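Local coordinates for flagellar biosynthesis protein FlhA (PDB 3MIX), which takes part in the export of flagellar proteins, the chain described here being the cytosolic domain of this membrane component of the type III secretion system, at residues 269-273 / 363-369; 283-288 / 335-341. All blocks are in the same frame, centred on the assembly; numbering follows the deposited sequence.

Contact 1 (269-273 / 363-369); sequences AKQIT and LSYNELE
Helix 269-276 lays its first turn against the loop that follows strand 362-364, with the CA atoms of Ala269 and Glu367 4.2 Å apart and Thr273 beside Leu368. The polar grip is between Thr273 and Glu369, whose side chains meet at about a right angle: Thr273 OG1 donates to Glu369 OE1 over 2.9 Å, reaching the oxygen on its anti side, 24° out of the carboxylate plane. The same OE1 takes a second hydrogen bond from a water, 2.7 Å away, which also donates to Lys270 O. With its chain extended beyond CG (chi2 174°), Glu369 lays the carboxylate over the CA and CB of Lys270, OE2 lying 3.8 Å from Lys270 CB. Lys270 NZ stands 4.1 Å from OE2, near enough for attraction but beyond a salt bridge. Deeper in, the side chains of Ile272 and Leu363 pass in opposite directions, CG2 to CD2 3.9 Å. Glu367 turns its own carboxylate back into the loop: OE1 accepts from Ser364 N at 3.1 Å, from above the carboxylate plane, and pairs with Arg265. Replacing Glu369 by an alanine removes the carboxylate, and Thr273 OG1 would probably lose its acceptor and the water its hold on the loop. The helix start is thus tied to the loop by a partly water-mediated polar clasp, beside the methyl contact of Ile272 and Leu363.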
loop_
_atom_site.group_PDB
_atom_site.type_symbol
_atom_site.label_atom_id
_atom_site.label_comp_id
_atom_site.label_asym_id
_atom_site.label_seq_id
_atom_site.Cartn_x
_atom_site.Cartn_y
_atom_site.Cartn_z
ATOM N N ALA A 269 16.069 -3.022 7.885
ATOM C CA ALA A 269 15.861 -2.804 9.334
ATOM C C ALA A 269 15.979 -1.338 9.755
ATOM O O ALA A 269 15.104 -0.819 10.429
ATOM C CB ALA A 269 16.820 -3.698 10.182
ATOM N N LYS A 270 17.039 -0.662 9.326
ATOM C CA LYS A 270 17.222 0.754 9.666
ATOM C C LYS A 270 16.012 1.602 9.251
ATOM O O LYS A 270 15.503 2.401 10.044
ATOM C CB LYS A 270 18.484 1.302 9.006
ATOM C CG LYS A 270 18.677 2.800 9.166
ATOM C CD LYS A 270 19.564 3.364 8.047
ATOM C CE LYS A 270 21.029 3.416 8.452
ATOM N NZ LYS A 270 21.621 2.070 8.724
ATOM N N GLN A 271 15.575 1.433 8.005
ATOM C CA GLN A 271 14.412 2.133 7.490
ATOM C C GLN A 271 13.138 1.788 8.275
ATOM O O GLN A 271 12.365 2.671 8.638
ATOM C CB GLN A 271 14.231 1.815 6.015
ATOM C CG GLN A 271 12.967 2.339 5.360
ATOM C CD GLN A 271 12.839 1.813 3.943
ATOM O OE1 GLN A 271 13.794 1.862 3.160
ATOM N NE2 GLN A 271 11.666 1.305 3.602
ATOM N N ILE A 272 12.925 0.512 8.537
ATOM C CA ILE A 272 11.719 0.109 9.224
ATOM C C ILE A 272 11.715 0.596 10.696
ATOM O O ILE A 272 10.678 1.052 11.193
ATOM C CB ILE A 272 11.450 -1.409 9.060
ATOM C CG1 ILE A 272 11.029 -1.713 7.605
ATOM C CG2 ILE A 272 10.351 -1.864 10.014
ATOM C CD1 ILE A 272 11.001 -3.213 7.238
ATOM N N THR A 273 12.865 0.548 11.370
ATOM C CA THR A 273 12.925 1.087 12.720
ATOM C C THR A 273 12.645 2.596 12.724
ATOM O O THR A 273 11.860 3.066 13.546
ATOM C CB THR A 273 14.224 0.707 13.541
ATOM O OG1 THR A 273 15.244 1.735 13.455
ATOM C CG2 THR A 273 14.758 -0.622 13.144
ATOM N N LEU A 363 5.905 -6.850 12.812
ATOM C CA LEU A 363 7.348 -6.778 12.628
ATOM C C LEU A 363 8.029 -8.026 13.144
ATOM O O LEU A 363 7.460 -8.752 13.949
ATOM C CB LEU A 363 7.918 -5.542 13.328
ATOM C CG LEU A 363 7.384 -4.170 12.910
ATOM C CD1 LEU A 363 8.179 -3.083 13.633
ATOM C CD2 LEU A 363 7.406 -3.968 11.369
ATOM N N SER A 364 9.236 -8.285 12.662
ATOM C CA SER A 364 10.090 -9.285 13.275
ATOM C C SER A 364 11.243 -8.603 14.049
ATOM O O SER A 364 11.608 -7.459 13.755
ATOM C CB SER A 364 10.591 -10.293 12.242
ATOM O OG SER A 364 11.836 -9.921 11.698
ATOM N N TYR A 365 11.798 -9.308 15.034
ATOM C CA TYR A 365 12.859 -8.760 15.888
ATOM C C TYR A 365 14.049 -8.291 15.075
ATOM O O TYR A 365 14.691 -7.306 15.425
ATOM C CB TYR A 365 13.328 -9.793 16.926
ATOM C CG TYR A 365 12.213 -10.445 17.709
ATOM C CD1 TYR A 365 11.361 -9.687 18.511
ATOM C CD2 TYR A 365 12.015 -11.820 17.654
ATOM C CE1 TYR A 365 10.324 -10.282 19.239
ATOM C CE2 TYR A 365 10.986 -12.427 18.380
ATOM C CZ TYR A 365 10.141 -11.651 19.166
ATOM O OH TYR A 365 9.119 -12.249 19.879
ATOM N N ASN A 366 14.329 -8.997 13.982
ATOM C CA ASN A 366 15.455 -8.686 13.100
ATOM C C ASN A 366 15.219 -7.508 12.142
ATOM O O ASN A 366 16.063 -7.223 11.274
ATOM C CB ASN A 366 15.851 -9.933 12.305
ATOM C CG ASN A 366 16.591 -10.966 13.145
ATOM O OD1 ASN A 366 17.012 -12.000 12.622
ATOM N ND2 ASN A 366 16.753 -10.700 14.449
ATOM N N GLU A 367 14.073 -6.844 12.288
ATOM C CA GLU A 367 13.739 -5.671 11.480
ATOM C C GLU A 367 13.859 -4.427 12.342
ATOM O O GLU A 367 13.862 -3.307 11.840
ATOM C CB GLU A 367 12.339 -5.800 10.851
ATOM C CG GLU A 367 12.168 -7.069 9.993
ATOM C CD GLU A 367 10.752 -7.299 9.518
ATOM O OE1 GLU A 367 9.809 -6.709 10.092
ATOM O OE2 GLU A 367 10.573 -8.082 8.559
ATOM N N LEU A 368 13.959 -4.641 13.649
ATOM C CA LEU A 368 14.340 -3.589 14.581
ATOM C C LEU A 368 15.838 -3.627 14.826
ATOM O O LEU A 368 16.395 -4.679 15.111
ATOM C CB LEU A 368 13.586 -3.716 15.899
ATOM C CG LEU A 368 12.067 -3.546 15.836
ATOM C CD1 LEU A 368 11.468 -3.763 17.209
ATOM C CD2 LEU A 368 11.651 -2.181 15.267
ATOM N N GLU A 369 16.482 -2.476 14.683
ATOM C CA GLU A 369 17.908 -2.332 14.950
ATOM C C GLU A 369 18.239 -2.716 16.386
ATOM O O GLU A 369 17.427 -2.520 17.292
ATOM C CB GLU A 369 18.352 -0.896 14.689
ATOM C CG GLU A 369 18.675 -0.607 13.241
ATOM C CD GLU A 369 18.958 0.863 13.000
ATOM O OE1 GLU A 369 18.101 1.706 13.352
ATOM O OE2 GLU A 369 20.037 1.173 12.450
HETATM O O HOH W 1 16.914 3.642 11.982
#

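Contact 2 (283-288 / 335-341); sequences LKVVTC and ETAILLC
Val285 presses CG1 against the flank of Leu340, 3.6 Å from its CB, the two side chains meeting at about a right angle. They lie on one face of a short parallel strand pairing, between strand 283-288 and the segment leading into strand 339-341, with the strand-helix-strand order of a beta-alpha-beta crossover, here with two helices, 290-299 and 313-332, between the strands in the chain. The pairing is a single bridge of Val286 with Leu339. Val286 N donates to Ile338 O at 3.2 Å, and Leu340 N returns a straighter bond to Val286 O at 2.9 Å, with an N-H...O angle of 166°. Val286 thus uses both backbone polar groups on the neighbouring segment, whereas the backbone of Val285 bonds with Gln375 and that of Thr287 with Gly378 and Val380.

On the face of Val285, its CG2 also meets Ile338 CG2 at 4.0 Å, and Leu283 adds a looser methyl contact with Ile338. The other face holds Val286, Leu339 and Cys288. With chi1 at -176° and chi2 at 65°, Leu339 sets CD1 against Val286 CG1, 3.7 Å away. Helix 343-353 covers Leu339 through Val349 and Leu353, and helix 313-332 covers Val286 through Leu330. Beyond the bridge, toward Glu335, the contact is by side chains: the aliphatic part of Lys284 crosses Glu335, Lys284 CE lying 3.6 Å from Glu335 OE2, while the ammonium group stays beyond salt-bridge distance. At the other end, Cys288 SG rests 3.6 Å from Leu339 CD1.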
loop_
_atom_site.group_PDB
_atom_site.type_symbol
_atom_site.label_atom_id
_atom_site.label_comp_id
_atom_site.label_asym_id
_atom_site.label_seq_id
_atom_site.Cartn_x
_atom_site.Cartn_y
_atom_site.Cartn_z
ATOM N N LEU A 283 9.778 2.010 22.509
ATOM C CA LEU A 283 8.687 1.707 21.602
ATOM C C LEU A 283 7.685 0.745 22.243
ATOM O O LEU A 283 8.063 -0.324 22.732
ATOM C CB LEU A 283 9.256 1.118 20.312
ATOM C CG LEU A 283 8.314 0.751 19.167
ATOM C CD1 LEU A 283 7.580 1.976 18.635
ATOM C CD2 LEU A 283 9.115 0.070 18.075
ATOM N N LYS A 284 6.412 1.132 22.225
ATOM C CA LYS A 284 5.332 0.325 22.804
ATOM C C LYS A 284 4.912 -0.788 21.835
ATOM O O LYS A 284 4.337 -0.514 20.782
ATOM C CB LYS A 284 4.118 1.199 23.156
ATOM C CG LYS A 284 4.421 2.650 23.560
ATOM C CD LYS A 284 4.823 2.792 25.023
ATOM C CE LYS A 284 4.794 4.256 25.438
ATOM N NZ LYS A 284 5.222 4.467 26.849
ATOM N N VAL A 285 5.189 -2.038 22.208
ATOM C CA VAL A 285 5.025 -3.183 21.305
ATOM C C VAL A 285 4.343 -4.395 21.957
ATOM O O VAL A 285 4.804 -4.897 22.980
ATOM C CB VAL A 285 6.401 -3.624 20.731
ATOM C CG1 VAL A 285 6.352 -5.050 20.231
ATOM C CG2 VAL A 285 6.848 -2.691 19.610
ATOM N N VAL A 286 3.249 -4.860 21.354
ATOM C CA VAL A 286 2.626 -6.131 21.741
ATOM C C VAL A 286 3.474 -7.279 21.192
ATOM O O VAL A 286 3.892 -7.246 20.033
ATOM C CB VAL A 286 1.168 -6.258 21.199
ATOM C CG1 VAL A 286 0.565 -7.612 21.540
ATOM C CG2 VAL A 286 0.285 -5.157 21.752
ATOM N N THR A 287 3.742 -8.281 22.021
ATOM C CA THR A 287 4.443 -9.477 21.557
ATOM C C THR A 287 3.483 -10.653 21.407
ATOM O O THR A 287 2.281 -10.521 21.653
ATOM C CB THR A 287 5.631 -9.870 22.469
ATOM O OG1 THR A 287 5.230 -9.824 23.847
ATOM C CG2 THR A 287 6.823 -8.942 22.234
ATOM N N CYS A 288 4.024 -11.790 20.981
ATOM C CA CYS A 288 3.236 -12.994 20.772
ATOM C C CYS A 288 3.697 -14.088 21.724
ATOM O O CYS A 288 4.903 -14.283 21.913
ATOM C CB CYS A 288 3.341 -13.477 19.319
ATOM S SG CYS A 288 2.432 -12.486 18.096
ATOM N N GLU A 335 -1.621 5.516 21.265
ATOM C CA GLU A 335 -0.425 4.870 20.719
ATOM C C GLU A 335 -0.722 4.047 19.466
ATOM O O GLU A 335 -1.810 3.469 19.337
ATOM C CB GLU A 335 0.233 3.977 21.779
ATOM C CG GLU A 335 0.733 4.714 23.023
ATOM C CD GLU A 335 2.019 5.494 22.789
ATOM O OE1 GLU A 335 2.627 5.349 21.707
ATOM O OE2 GLU A 335 2.425 6.255 23.695
ATOM N N THR A 336 0.253 4.003 18.553
ATOM C CA THR A 336 0.193 3.182 17.336
ATOM C C THR A 336 0.447 1.723 17.710
ATOM O O THR A 336 1.502 1.396 18.273
ATOM C CB THR A 336 1.273 3.610 16.302
ATOM O OG1 THR A 336 1.449 5.034 16.328
ATOM C CG2 THR A 336 0.899 3.158 14.880
ATOM N N ALA A 337 -0.510 0.852 17.404
ATOM C CA ALA A 337 -0.391 -0.565 17.750
ATOM C C ALA A 337 0.518 -1.329 16.778
ATOM O O ALA A 337 0.247 -1.386 15.575
ATOM C CB ALA A 337 -1.770 -1.214 17.849
ATOM N N ILE A 338 1.600 -1.894 17.315
ATOM C CA ILE A 338 2.559 -2.697 16.552
ATOM C C ILE A 338 2.645 -4.093 17.168
ATOM O O ILE A 338 2.412 -4.243 18.357
ATOM C CB ILE A 338 3.965 -2.023 16.512
ATOM C CG1 ILE A 338 3.959 -0.812 15.575
ATOM C CG2 ILE A 338 5.059 -2.997 16.068
ATOM C CD1 ILE A 338 4.164 0.509 16.272
ATOM N N LEU A 339 2.975 -5.102 16.360
ATOM C CA LEU A 339 3.125 -6.482 16.833
ATOM C C LEU A 339 4.493 -7.080 16.472
ATOM O O LEU A 339 4.856 -7.128 15.306
ATOM C CB LEU A 339 1.994 -7.361 16.284
ATOM C CG LEU A 339 1.911 -8.826 16.726
ATOM C CD1 LEU A 339 1.615 -8.947 18.230
ATOM C CD2 LEU A 339 0.862 -9.567 15.927
ATOM N N LEU A 340 5.246 -7.530 17.477
ATOM C CA LEU A 340 6.528 -8.208 17.248
ATOM C C LEU A 340 6.398 -9.715 17.366
ATOM O O LEU A 340 5.630 -10.214 18.192
ATOM C CB LEU A 340 7.597 -7.745 18.240
ATOM C CG LEU A 340 8.571 -6.613 17.902
ATOM C CD1 LEU A 340 9.556 -6.447 19.055
ATOM C CD2 LEU A 340 9.330 -6.840 16.593
ATOM N N CYS A 341 7.155 -10.432 16.545
ATOM C CA CYS A 341 7.212 -11.885 16.595
ATOM C C CYS A 341 8.517 -12.336 15.975
ATOM O O CYS A 341 9.284 -11.508 15.475
ATOM C CB CYS A 341 6.010 -12.520 15.889
ATOM S SG CYS A 341 5.851 -12.113 14.136
#

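The two contacts, with centres about 12 Å apart, meet through the parallel pair of strands 339-341 and 362-364: Leu363 N and O probably hydrogen-bond to Leu339 O and Cys341 N. Helix 269-276 and strand 283-288 follow each other in the chain, and each contact joins one of them to one of the paired strands or its flanking loop. Both are partly buried. Contact 1 sets a helix on a loop, and its polar chemistry is carried by side chains and a water around a partly exposed glutamate. Contact 2 is held by backbone bonds between strands and by apolar side chains on both faces, its charged pair, Lys284 and Glu335, at one end.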